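PDB 4YAC: C alpha-dehydrogenase from Sphingobium sp. SYK-6, which probably catalyses NAD-dependent oxidation of an alcohol at the alpha carbon of lignin-derived beta-aryl ethers, as a short-chain dehydrogenase/reductase. Local coordinates for residues L63-T66 / A70-A73; E77-F82 / M127-E132; E46-F51 / V56-V61; G136-I141 / D240-D245. All blocks are in the same frame, centred on the assembly; numbering follows the deposited sequence.

Contact 1: L63-T66 / A70-A73. With NAI (1,4-dihydronicotinamide adenine dinucleotide), chain B.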
loop_
_atom_site.group_PDB
_atom_site.type_symbol
_atom_site.label_atom_id
_atom_site.label_comp_id
_atom_site.label_asym_id
_atom_site.label_seq_id
_atom_site.Cartn_x
_atom_site.Cartn_y
_atom_site.Cartn_z
ATOM N N LEU A 63 -22.477 -11.696 -6.411
ATOM C CA LEU A 63 -21.260 -11.415 -7.161
ATOM C C LEU A 63 -20.013 -11.715 -6.345
ATOM O O LEU A 63 -19.887 -11.261 -5.210
ATOM C CB LEU A 63 -21.236 -9.946 -7.595
ATOM C CG LEU A 63 -19.912 -9.428 -8.165
ATOM C CD1 LEU A 63 -19.574 -10.125 -9.473
ATOM C CD2 LEU A 63 -19.962 -7.923 -8.349
ATOM N N ASP A 64 -19.106 -12.487 -6.943
ATOM C CA ASP A 64 -17.734 -12.627 -6.467
ATOM C C ASP A 64 -16.905 -11.526 -7.122
ATOM O O ASP A 64 -16.691 -11.540 -8.331
ATOM C CB ASP A 64 -17.179 -14.016 -6.813
ATOM C CG ASP A 64 -15.770 -14.246 -6.281
ATOM O OD1 ASP A 64 -15.134 -13.290 -5.791
ATOM O OD2 ASP A 64 -15.288 -15.396 -6.373
ATOM N N LEU A 65 -16.450 -10.567 -6.323
ATOM C CA LEU A 65 -15.765 -9.386 -6.840
ATOM C C LEU A 65 -14.447 -9.721 -7.524
ATOM O O LEU A 65 -13.913 -8.900 -8.277
ATOM C CB LEU A 65 -15.509 -8.390 -5.710
ATOM C CG LEU A 65 -16.750 -7.964 -4.931
ATOM C CD1 LEU A 65 -16.352 -7.312 -3.629
ATOM C CD2 LEU A 65 -17.628 -7.041 -5.762
ATOM N N THR A 66 -13.916 -10.912 -7.252
ATOM C CA THR A 66 -12.659 -11.337 -7.862
ATOM C C THR A 66 -12.875 -11.862 -9.281
ATOM O O THR A 66 -11.913 -12.127 -10.000
ATOM C CB THR A 66 -11.954 -12.426 -7.010
ATOM O OG1 THR A 66 -12.687 -13.658 -7.077
ATOM C CG2 THR A 66 -11.834 -11.975 -5.559
ATOM N N ALA A 70 -17.906 -11.506 -14.286
ATOM C CA ALA A 70 -19.148 -11.408 -13.528
ATOM C C ALA A 70 -19.354 -9.992 -13.012
ATOM O O ALA A 70 -20.487 -9.531 -12.912
ATOM C CB ALA A 70 -19.151 -12.395 -12.377
ATOM N N TYR A 71 -18.266 -9.302 -12.684
ATOM C CA TYR A 71 -18.375 -7.935 -12.187
ATOM C C TYR A 71 -18.987 -7.055 -13.274
ATOM O O TYR A 71 -19.915 -6.287 -13.019
ATOM C CB TYR A 71 -17.004 -7.397 -11.755
ATOM C CG TYR A 71 -17.068 -6.366 -10.646
ATOM C CD1 TYR A 71 -18.012 -5.349 -10.664
ATOM C CD2 TYR A 71 -16.186 -6.417 -9.575
ATOM C CE1 TYR A 71 -18.073 -4.412 -9.651
ATOM C CE2 TYR A 71 -16.238 -5.479 -8.551
ATOM C CZ TYR A 71 -17.188 -4.483 -8.597
ATOM O OH TYR A 71 -17.243 -3.548 -7.587
ATOM N N ALA A 72 -18.486 -7.195 -14.497
ATOM C CA ALA A 72 -19.002 -6.415 -15.613
ATOM C C ALA A 72 -20.479 -6.721 -15.837
ATOM O O ALA A 72 -21.274 -5.820 -16.116
ATOM C CB ALA A 72 -18.213 -6.700 -16.862
ATOM N N ALA A 73 -20.841 -7.993 -15.709
ATOM C CA ALA A 73 -22.230 -8.407 -15.886
ATOM C C ALA A 73 -23.112 -7.810 -14.794
ATOM O O ALA A 73 -24.245 -7.404 -15.057
ATOM C CB ALA A 73 -22.335 -9.924 -15.884
HETATM P PA NAI B . -18.613 -8.902 7.171
HETATM O O1A NAI B . -18.315 -10.379 7.249
HETATM O O2A NAI B . -19.700 -8.551 8.203
HETATM O O5B NAI B . -19.116 -8.536 5.727
HETATM C C5B NAI B . -18.320 -8.843 4.628
HETATM C C4B NAI B . -19.174 -9.069 3.452
HETATM O O4B NAI B . -18.318 -9.074 2.261
HETATM C C3B NAI B . -19.846 -10.360 3.521
HETATM O O3B NAI B . -21.227 -10.229 3.207
HETATM C C2B NAI B . -19.171 -11.198 2.562
HETATM O O2B NAI B . -20.047 -12.213 2.035
HETATM C C1B NAI B . -18.731 -10.276 1.536
HETATM N N9A NAI B . -17.667 -10.793 0.719
HETATM C C8A NAI B . -16.531 -11.438 1.106
HETATM N N7A NAI B . -15.798 -11.774 0.032
HETATM C C5A NAI B . -16.445 -11.348 -1.098
HETATM C C6A NAI B . -16.209 -11.391 -2.468
HETATM N N6A NAI B . -15.038 -12.005 -3.011
HETATM N N1A NAI B . -17.115 -10.843 -3.325
HETATM C C2A NAI B . -18.242 -10.258 -2.879
HETATM N N3A NAI B . -18.506 -10.190 -1.562
HETATM C C4A NAI B . -17.642 -10.721 -0.660
HETATM O O3 NAI B . -17.329 -8.086 7.444
HETATM P PN NAI B . -17.374 -6.609 8.067
HETATM O O1N NAI B . -17.938 -6.674 9.477
HETATM O O2N NAI B . -15.888 -6.010 8.102
HETATM O O5D NAI B . -18.270 -5.694 7.195
#
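Leu63 and Leu65 hold the Tyr71 ring by apolar packing, with no hydrogen bond from one segment to the other. Leu63 CG lies opposite the backbone N (chi1 169°), which sets its two methyls at Ala70 and Tyr71. Leu63 CD2 stands over the ring, a CH-pi contact 4.0 Å from the Tyr71 ring centroid and 12° off its normal, while Leu63 CD1 meets Ala70 CB at 3.7 Å. Leu65 CD2 approaches Tyr71 CE2 obliquely, at 3.5 Å; the other branch, CD1, lies against the adenine of the NADH, so one side chain joins helix to cofactor.

The polar contacts grip the adenine or position the residue that does. Leu65 N donates to NAI N1A over 3.1 Å, nearly straight at 173°, and NAI N6A donates to Asp64 OD1 at 3.1 Å. Thr66 OG1 (2.8 Å) and Thr66 N (3.0 Å) reach that same Asp64 OD1 from one face of the carboxylate, the second bond closing an Asx turn. An alanine in place of Asp64 would probably leave the adenine amino group and both Thr66 donors without their shared acceptor, and the turn free to relax.

Outward, Leu65 O accepts from Asn121 of helix 105-133, and Tyr71 packs on strands 8-12 and 87-90. The loop follows strand 57-62, passes the adenine edge, and leads into helix 68-81.

Contact 2: E77-F82 / M127-E132; sequences EAEQVF and MPRMIE
Arg129 and Glu79 meet through a single salt bridge, Arg129 NH1 donating to Glu79 OE2 over 2.9 Å with an N-H...O angle of 161°. The acceptor lies at the guanidinium edge, close to its plane, yet the donor comes to OE2 from well above the carboxylate plane. With the two flat groups 62° apart, this is a one-nitrogen bridge and not a coplanar pairing of two nitrogens with two oxygens. Arg129 CD also passes 3.3 Å from Glu79 OE2, so the aliphatic stem runs close beside the acceptor.

Reach comes from extended chains. The backbones stay far apart, with 10.7 Å between Glu79 CA and Arg129 CA, and Arg129 runs straight from CG to NE to span the gap.

In the next shell, Asp76, about one helical turn before Glu79, forms a second salt bridge with the same Arg129 NH1, so two carboxylates of one helix share that nitrogen. Arg129 NE makes a weak bond to Thr125 O of its own helix, and its side chain packs on Ala72 and Val75.

The bridge therefore ties neighbouring helices 68-81 and 105-133 together at the surface, on the face of the parallel sheet that both cover, while Met127, Pro128 and Ile131 face Glu101 of the second subunit.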
loop_
_atom_site.group_PDB
_atom_site.type_symbol
_atom_site.label_atom_id
_atom_site.label_comp_id
_atom_site.label_asym_id
_atom_site.label_seq_id
_atom_site.Cartn_x
_atom_site.Cartn_y
_atom_site.Cartn_z
ATOM N N GLU A 77 -26.222 -5.240 -15.141
ATOM C CA GLU A 77 -27.495 -5.504 -14.485
ATOM C C GLU A 77 -27.971 -4.277 -13.712
ATOM O O GLU A 77 -29.148 -3.908 -13.775
ATOM C CB GLU A 77 -27.367 -6.712 -13.555
ATOM C CG GLU A 77 -28.680 -7.163 -12.936
ATOM C CD GLU A 77 -28.527 -8.408 -12.081
ATOM O OE1 GLU A 77 -27.924 -9.393 -12.556
ATOM O OE2 GLU A 77 -29.010 -8.400 -10.932
ATOM N N ALA A 78 -27.049 -3.637 -13.001
ATOM C CA ALA A 78 -27.359 -2.412 -12.276
ATOM C C ALA A 78 -27.911 -1.346 -13.220
ATOM O O ALA A 78 -28.867 -0.648 -12.889
ATOM C CB ALA A 78 -26.121 -1.894 -11.564
ATOM N N GLU A 79 -27.312 -1.234 -14.400
ATOM C CA GLU A 79 -27.724 -0.227 -15.372
ATOM C C GLU A 79 -29.101 -0.532 -15.958
ATOM O O GLU A 79 -29.879 0.382 -16.246
ATOM C CB GLU A 79 -26.687 -0.119 -16.492
ATOM C CG GLU A 79 -25.333 0.375 -16.010
ATOM C CD GLU A 79 -24.266 0.349 -17.088
ATOM O OE1 GLU A 79 -24.517 -0.217 -18.174
ATOM O OE2 GLU A 79 -23.172 0.899 -16.845
ATOM N N GLN A 80 -29.401 -1.813 -16.137
ATOM C CA GLN A 80 -30.693 -2.217 -16.679
ATOM C C GLN A 80 -31.800 -2.012 -15.658
ATOM O O GLN A 80 -32.914 -1.624 -16.006
ATOM C CB GLN A 80 -30.666 -3.683 -17.120
ATOM C CG GLN A 80 -29.901 -3.939 -18.410
ATOM C CD GLN A 80 -30.376 -3.064 -19.555
ATOM O OE1 GLN A 80 -31.577 -2.914 -19.779
ATOM N NE2 GLN A 80 -29.433 -2.470 -20.275
ATOM N N VAL A 81 -31.485 -2.271 -14.396
ATOM C CA VAL A 81 -32.488 -2.224 -13.340
ATOM C C VAL A 81 -32.757 -0.791 -12.875
ATOM O O VAL A 81 -33.915 -0.395 -12.709
ATOM C CB VAL A 81 -32.054 -3.099 -12.147
ATOM C CG1 VAL A 81 -32.968 -2.890 -10.944
ATOM C CG2 VAL A 81 -32.047 -4.566 -12.558
ATOM N N PHE A 82 -31.691 -0.019 -12.671
ATOM C CA PHE A 82 -31.809 1.352 -12.170
ATOM C C PHE A 82 -31.280 2.373 -13.169
ATOM O O PHE A 82 -31.997 3.281 -13.580
ATOM C CB PHE A 82 -31.053 1.512 -10.847
ATOM C CG PHE A 82 -31.681 0.803 -9.675
ATOM C CD1 PHE A 82 -33.058 0.705 -9.542
ATOM C CD2 PHE A 82 -30.881 0.254 -8.686
ATOM C CE1 PHE A 82 -33.619 0.061 -8.455
ATOM C CE2 PHE A 82 -31.435 -0.389 -7.599
ATOM C CZ PHE A 82 -32.800 -0.488 -7.480
ATOM N N MET A 127 -15.456 3.028 -13.297
ATOM C CA MET A 127 -14.925 4.376 -13.484
ATOM C C MET A 127 -14.824 4.780 -14.965
ATOM O O MET A 127 -15.131 5.924 -15.313
ATOM C CB MET A 127 -13.566 4.486 -12.780
ATOM C CG MET A 127 -12.775 5.742 -13.062
ATOM S SD MET A 127 -11.525 5.453 -14.325
ATOM C CE MET A 127 -10.456 4.239 -13.539
ATOM N N PRO A 128 -14.423 3.851 -15.851
ATOM C CA PRO A 128 -14.440 4.211 -17.277
ATOM C C PRO A 128 -15.843 4.495 -17.829
ATOM O O PRO A 128 -15.982 5.274 -18.775
ATOM C CB PRO A 128 -13.829 2.983 -17.954
ATOM C CG PRO A 128 -12.948 2.389 -16.908
ATOM C CD PRO A 128 -13.691 2.592 -15.620
ATOM N N ARG A 129 -16.866 3.871 -17.252
ATOM C CA ARG A 129 -18.242 4.140 -17.655
ATOM C C ARG A 129 -18.667 5.528 -17.185
ATOM O O ARG A 129 -19.363 6.249 -17.901
ATOM C CB ARG A 129 -19.188 3.078 -17.094
ATOM C CG ARG A 129 -18.807 1.653 -17.453
ATOM C CD ARG A 129 -19.863 0.672 -16.971
ATOM N NE ARG A 129 -19.463 -0.719 -17.160
ATOM C CZ ARG A 129 -20.308 -1.728 -17.358
ATOM N NH1 ARG A 129 -21.618 -1.515 -17.413
ATOM N NH2 ARG A 129 -19.841 -2.958 -17.513
ATOM N N MET A 130 -18.242 5.899 -15.980
ATOM C CA MET A 130 -18.517 7.230 -15.452
ATOM C C MET A 130 -17.943 8.307 -16.364
ATOM O O MET A 130 -18.625 9.273 -16.702
ATOM C CB MET A 130 -17.934 7.389 -14.051
ATOM C CG MET A 130 -18.707 6.690 -12.954
ATOM S SD MET A 130 -17.811 6.775 -11.395
ATOM C CE MET A 130 -19.024 6.118 -10.256
ATOM N N ILE A 131 -16.681 8.135 -16.746
ATOM C CA ILE A 131 -15.992 9.101 -17.595
ATOM C C ILE A 131 -16.698 9.216 -18.941
ATOM O O ILE A 131 -16.953 10.319 -19.432
ATOM C CB ILE A 131 -14.503 8.703 -17.789
ATOM C CG1 ILE A 131 -13.747 8.910 -16.477
ATOM C CG2 ILE A 131 -13.847 9.522 -18.897
ATOM C CD1 ILE A 131 -12.370 8.306 -16.450
ATOM N N GLU A 132 -17.029 8.068 -19.521
ATOM C CA GLU A 132 -17.677 8.011 -20.827
ATOM C C GLU A 132 -19.031 8.727 -20.818
ATOM O O GLU A 132 -19.415 9.366 -21.804
ATOM C CB GLU A 132 -17.838 6.548 -21.252
ATOM C CG GLU A 132 -18.790 6.302 -22.415
ATOM C CD GLU A 132 -18.885 4.832 -22.778
ATOM O OE1 GLU A 132 -18.295 3.999 -22.055
ATOM O OE2 GLU A 132 -19.548 4.507 -23.785
#

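Contact 3: E46-F51 / V56-V61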
loop_
_atom_site.group_PDB
_atom_site.type_symbol
_atom_site.label_atom_id
_atom_site.label_comp_id
_atom_site.label_asym_id
_atom_site.label_seq_id
_atom_site.Cartn_x
_atom_site.Cartn_y
_atom_site.Cartn_z
ATOM N N GLU A 46 -30.895 -12.029 3.692
ATOM C CA GLU A 46 -31.086 -11.396 4.992
ATOM C C GLU A 46 -31.284 -9.895 4.830
ATOM O O GLU A 46 -32.197 -9.312 5.410
ATOM C CB GLU A 46 -29.891 -11.675 5.905
ATOM C CG GLU A 46 -29.810 -13.111 6.393
ATOM C CD GLU A 46 -28.438 -13.475 6.931
ATOM O OE1 GLU A 46 -27.598 -12.567 7.099
ATOM O OE2 GLU A 46 -28.201 -14.674 7.186
ATOM N N ALA A 47 -30.413 -9.276 4.040
ATOM C CA ALA A 47 -30.485 -7.841 3.799
ATOM C C ALA A 47 -31.826 -7.469 3.176
ATOM O O ALA A 47 -32.463 -6.505 3.595
ATOM C CB ALA A 47 -29.335 -7.390 2.903
ATOM N N MET A 48 -32.264 -8.240 2.187
ATOM C CA MET A 48 -33.524 -7.942 1.512
ATOM C C MET A 48 -34.712 -8.200 2.428
ATOM O O MET A 48 -35.791 -7.643 2.222
ATOM C CB MET A 48 -33.655 -8.764 0.227
ATOM C CG MET A 48 -32.606 -8.429 -0.825
ATOM S SD MET A 48 -32.502 -6.665 -1.175
ATOM C CE MET A 48 -34.126 -6.360 -1.866
ATOM N N GLY A 49 -34.520 -9.036 3.441
ATOM C CA GLY A 49 -35.552 -9.238 4.442
ATOM C C GLY A 49 -35.806 -7.940 5.185
ATOM O O GLY A 49 -36.953 -7.583 5.485
ATOM N N TYR A 50 -34.720 -7.228 5.475
ATOM C CA TYR A 50 -34.790 -5.914 6.105
ATOM C C TYR A 50 -35.393 -4.878 5.156
ATOM O O TYR A 50 -36.379 -4.203 5.485
ATOM C CB TYR A 50 -33.389 -5.473 6.553
ATOM C CG TYR A 50 -33.313 -4.043 7.043
ATOM C CD1 TYR A 50 -33.594 -3.726 8.364
ATOM C CD2 TYR A 50 -32.953 -3.012 6.184
ATOM C CE1 TYR A 50 -33.526 -2.423 8.815
ATOM C CE2 TYR A 50 -32.882 -1.709 6.627
ATOM C CZ TYR A 50 -33.168 -1.420 7.944
ATOM O OH TYR A 50 -33.092 -0.124 8.391
ATOM N N PHE A 51 -34.807 -4.762 3.970
ATOM C CA PHE A 51 -35.205 -3.716 3.035
ATOM C C PHE A 51 -36.637 -3.897 2.542
ATOM O O PHE A 51 -37.260 -2.936 2.104
ATOM C CB PHE A 51 -34.248 -3.667 1.843
ATOM C CG PHE A 51 -32.913 -3.059 2.168
ATOM C CD1 PHE A 51 -32.826 -1.766 2.653
ATOM C CD2 PHE A 51 -31.744 -3.782 1.987
ATOM C CE1 PHE A 51 -31.607 -1.202 2.956
ATOM C CE2 PHE A 51 -30.513 -3.225 2.290
ATOM C CZ PHE A 51 -30.443 -1.933 2.775
ATOM N N VAL A 56 -37.737 1.733 0.167
ATOM C CA VAL A 56 -36.467 1.845 -0.521
ATOM C C VAL A 56 -36.516 1.197 -1.892
ATOM O O VAL A 56 -37.409 0.399 -2.187
ATOM C CB VAL A 56 -35.340 1.180 0.289
ATOM C CG1 VAL A 56 -35.196 1.855 1.639
ATOM C CG2 VAL A 56 -35.622 -0.309 0.459
ATOM N N ALA A 57 -35.540 1.559 -2.716
ATOM C CA ALA A 57 -35.270 0.864 -3.959
ATOM C C ALA A 57 -33.921 0.182 -3.809
ATOM O O ALA A 57 -32.883 0.831 -3.920
ATOM C CB ALA A 57 -35.259 1.821 -5.134
ATOM N N VAL A 58 -33.952 -1.119 -3.536
ATOM C CA VAL A 58 -32.736 -1.906 -3.394
ATOM C C VAL A 58 -32.803 -3.155 -4.266
ATOM O O VAL A 58 -33.808 -3.874 -4.266
ATOM C CB VAL A 58 -32.487 -2.321 -1.925
ATOM C CG1 VAL A 58 -31.234 -3.189 -1.797
ATOM C CG2 VAL A 58 -32.363 -1.088 -1.045
ATOM N N HIS A 59 -31.723 -3.395 -5.002
ATOM C CA HIS A 59 -31.610 -4.545 -5.884
ATOM C C HIS A 59 -30.394 -5.386 -5.493
ATOM O O HIS A 59 -29.277 -4.887 -5.524
ATOM C CB HIS A 59 -31.476 -4.112 -7.341
ATOM C CG HIS A 59 -31.313 -5.260 -8.284
ATOM N ND1 HIS A 59 -32.359 -6.085 -8.636
ATOM C CD2 HIS A 59 -30.218 -5.747 -8.915
ATOM C CE1 HIS A 59 -31.920 -7.019 -9.462
ATOM N NE2 HIS A 59 -30.625 -6.835 -9.649
ATOM N N PRO A 60 -30.608 -6.661 -5.131
ATOM C CA PRO A 60 -29.487 -7.547 -4.800
ATOM C C PRO A 60 -28.882 -8.200 -6.037
ATOM O O PRO A 60 -29.608 -8.497 -6.987
ATOM C CB PRO A 60 -30.140 -8.593 -3.903
ATOM C CG PRO A 60 -31.508 -8.725 -4.467
ATOM C CD PRO A 60 -31.903 -7.344 -4.952
ATOM N N VAL A 61 -27.570 -8.410 -6.025
ATOM C CA VAL A 61 -26.921 -9.205 -7.056
ATOM C C VAL A 61 -25.828 -10.040 -6.415
ATOM O O VAL A 61 -24.968 -9.511 -5.710
ATOM C CB VAL A 61 -26.329 -8.329 -8.183
ATOM C CG1 VAL A 61 -25.320 -7.315 -7.640
ATOM C CG2 VAL A 61 -25.695 -9.204 -9.260
#
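Phe51 packs against Val56 and Val58, and can be followed outward from its root. Its CB lies 3.9 Å from Val56 CG2. A first torsion of -74° sets CG anti to the carbonyl carbon and directs the ring at the strand, where Phe51 CG meets Val58 CG2 at 3.8 Å. On one flank of the ring, Phe51 CD1 touches the CG2 methyls of both valines; on the other, Phe51 CD2 is 3.9 Å from Val58 CG1. Farther out, CE1 and CE2 make looser contacts with those same Val58 methyls. The evidence for a CH-pi contact is direct: Val58 CG2 is 3.9 Å from the Phe51 ring centroid and 14° off the normal. Tyr50 CD2 covers the opposite face, so the phenyl group is sandwiched between its sequence neighbour and the strand.

One turn earlier, Met48 completes the surface. Bends at its second and third torsions fold the thioether over Pro60 and back to Val58: Met48 CG meets Pro60 CG at 3.8 Å, Met48 SD meets Val58 CG1 at 3.8 Å, and CE ends by the carbonyl oxygen of Val58.

No hydrogen bond joins the two segments; side chains fill the 9.5 Å between the axes of helix 46-51 and strand 57-61, which run nearly antiparallel at 167°. Helix 17-28 borders the packing, Lys24 touching Phe51 and Ala27 touching Val58. Strand 33-38, helix 41-51 and strand 57-62 together form a beta-alpha-beta crossover of the Rossmann fold.

Contact 4: G136-I141 / D240-D245; sequences GGHILI and DAVRND
Ring-on-aliphatic packing joins His138, on strand 137-142, to Val242 at the C-terminal end of helix 231-243. It is a buried contact between an inner strand of the parallel sheet, flanked by strands 87-90 and 180-185, and a helix covering one of the sheet's faces. The geometry supports this reading. Val242 CG1 sits over the imidazole, 4.1 Å from the His138 ring centroid and 11° off its normal, in a CH-pi contact. Beside it, Val242 CG2 comes within 4.0 Å of His138 CD2. With chi1 at -161° the imidazole swings away from its own backbone N and out toward the helix. Ile139, the next residue, points to the other face, where Met127 of helix 105-133 lies.

The second partner comes from the helix end. Asp245, leaving the helix with positive phi in a Schellman motif, brings Asp245 OD1 to the ring edge, 3.6 Å from His138 CE1; the carboxylate is turned 71° against the ring. That last turn is further tied by Asn244 ND2, which donates to Asp240 O at 2.8 Å.

An alanine in place of His138 would probably open a gap beside Val242 and leave Ser183 OG, hydrogen-bonded to His138 NE2, without that mate.

Chemically, the bond to Ser183 of strand 180-185, with Val242 over one face, would limit the ring's rotation. His138 ND1 and Asp245 OD1 remain 4.1 Å apart, too far for a salt bridge, though the nearby carboxylate and the carbonyl end of the helix might favour a protonated imidazole.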
loop_
_atom_site.group_PDB
_atom_site.type_symbol
_atom_site.label_atom_id
_atom_site.label_comp_id
_atom_site.label_asym_id
_atom_site.label_seq_id
_atom_site.Cartn_x
_atom_site.Cartn_y
_atom_site.Cartn_z
ATOM N N GLY A 136 -20.113 13.003 -14.217
ATOM C CA GLY A 136 -19.435 12.918 -12.941
ATOM C C GLY A 136 -19.770 11.633 -12.211
ATOM O O GLY A 136 -20.297 10.686 -12.795
ATOM N N GLY A 137 -19.463 11.605 -10.921
ATOM C CA GLY A 137 -19.658 10.415 -10.119
ATOM C C GLY A 137 -18.870 10.505 -8.830
ATOM O O GLY A 137 -18.320 11.554 -8.495
ATOM N N HIS A 138 -18.824 9.399 -8.101
ATOM C CA HIS A 138 -18.068 9.350 -6.865
ATOM C C HIS A 138 -17.598 7.935 -6.591
ATOM O O HIS A 138 -18.314 6.971 -6.860
ATOM C CB HIS A 138 -18.915 9.863 -5.706
ATOM C CG HIS A 138 -18.113 10.280 -4.513
ATOM N ND1 HIS A 138 -17.711 11.584 -4.307
ATOM C CD2 HIS A 138 -17.630 9.566 -3.472
ATOM C CE1 HIS A 138 -17.019 11.654 -3.184
ATOM N NE2 HIS A 138 -16.955 10.445 -2.657
ATOM N N ILE A 139 -16.381 7.819 -6.069
ATOM C CA ILE A 139 -15.800 6.525 -5.747
ATOM C C ILE A 139 -15.359 6.504 -4.292
ATOM O O ILE A 139 -14.547 7.323 -3.868
ATOM C CB ILE A 139 -14.600 6.199 -6.658
ATOM C CG1 ILE A 139 -15.042 6.164 -8.123
ATOM C CG2 ILE A 139 -13.985 4.852 -6.280
ATOM C CD1 ILE A 139 -13.898 6.205 -9.112
ATOM N N LEU A 140 -15.914 5.563 -3.537
ATOM C CA LEU A 140 -15.507 5.318 -2.160
ATOM C C LEU A 140 -14.709 4.039 -2.099
ATOM O O LEU A 140 -15.106 3.021 -2.668
ATOM C CB LEU A 140 -16.720 5.214 -1.229
ATOM C CG LEU A 140 -16.466 4.676 0.190
ATOM C CD1 LEU A 140 -15.732 5.699 1.047
ATOM C CD2 LEU A 140 -17.770 4.247 0.849
ATOM N N ILE A 141 -13.576 4.108 -1.412
ATOM C CA ILE A 141 -12.799 2.931 -1.068
ATOM C C ILE A 141 -12.764 2.845 0.447
ATOM O O ILE A 141 -12.385 3.806 1.123
ATOM C CB ILE A 141 -11.371 2.988 -1.650
ATOM C CG1 ILE A 141 -11.420 2.760 -3.160
ATOM C CG2 ILE A 141 -10.474 1.925 -1.005
ATOM C CD1 ILE A 141 -10.117 3.073 -3.878
ATOM N N ASP A 240 -21.970 11.752 4.689
ATOM C CA ASP A 240 -21.547 13.126 4.870
ATOM C C ASP A 240 -20.283 13.431 4.064
ATOM O O ASP A 240 -20.129 14.532 3.534
ATOM C CB ASP A 240 -21.341 13.399 6.361
ATOM C CG ASP A 240 -20.484 14.603 6.620
ATOM O OD1 ASP A 240 -21.001 15.737 6.543
ATOM O OD2 ASP A 240 -19.285 14.417 6.917
ATOM N N ALA A 241 -19.395 12.446 3.947
ATOM C CA ALA A 241 -18.163 12.611 3.178
ATOM C C ALA A 241 -18.442 12.693 1.678
ATOM O O ALA A 241 -17.817 13.478 0.966
ATOM C CB ALA A 241 -17.200 11.463 3.470
ATOM N N VAL A 242 -19.370 11.870 1.203
ATOM C CA VAL A 242 -19.752 11.872 -0.205
ATOM C C VAL A 242 -20.401 13.203 -0.594
ATOM O O VAL A 242 -20.052 13.793 -1.617
ATOM C CB VAL A 242 -20.724 10.715 -0.520
ATOM C CG1 VAL A 242 -21.261 10.814 -1.951
ATOM C CG2 VAL A 242 -20.038 9.379 -0.307
ATOM N N ARG A 243 -21.343 13.666 0.223
ATOM C CA ARG A 243 -22.043 14.923 -0.043
ATOM C C ARG A 243 -21.073 16.091 -0.146
ATOM O O ARG A 243 -21.211 16.954 -1.016
ATOM C CB ARG A 243 -23.066 15.224 1.054
ATOM C CG ARG A 243 -24.316 14.360 1.044
ATOM C CD ARG A 243 -25.411 15.025 1.869
ATOM N NE ARG A 243 -26.478 14.108 2.263
ATOM C CZ ARG A 243 -27.539 13.814 1.517
ATOM N NH1 ARG A 243 -27.688 14.350 0.312
ATOM N NH2 ARG A 243 -28.453 12.973 1.980
ATOM N N ASN A 244 -20.097 16.113 0.754
ATOM C CA ASN A 244 -19.153 17.218 0.840
ATOM C C ASN A 244 -17.830 16.921 0.143
ATOM O O ASN A 244 -16.894 17.721 0.207
ATOM C CB ASN A 244 -18.909 17.575 2.305
ATOM C CG ASN A 244 -20.152 18.121 2.978
ATOM O OD1 ASN A 244 -20.482 19.297 2.830
ATOM N ND2 ASN A 244 -20.854 17.267 3.712
ATOM N N ASP A 245 -17.764 15.773 -0.528
ATOM C CA ASP A 245 -16.619 15.417 -1.359
ATOM C C ASP A 245 -15.313 15.450 -0.561
ATOM O O ASP A 245 -14.337 16.082 -0.969
ATOM C CB ASP A 245 -16.536 16.359 -2.569
ATOM C CG ASP A 245 -15.594 15.853 -3.648
ATOM O OD1 ASP A 245 -15.171 14.680 -3.577
ATOM O OD2 ASP A 245 -15.283 16.629 -4.574
#

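In the fold
Along the chain the contacts run in series: contact 3 closes first, contact 1 follows directly in sequence, then contacts 2 and 4. All belong to one Rossmann-type layering round the parallel sheet. Contacts 3 and 4 pack helices 41-51 and 231-243 on one face, their centres 22 Å apart, whereas contacts 1 and 2 share helix 68-81 on the other, 14 Å apart. Links pass between them: Glu77 of contact 2 reaches His59 of contact 3 in a probable hydrogen bond, and Met130 packs on the backbone of His138 in contact 4. Only contact 1 holds cofactor-binding residues; the others join the helix layers to the sheet or to each other.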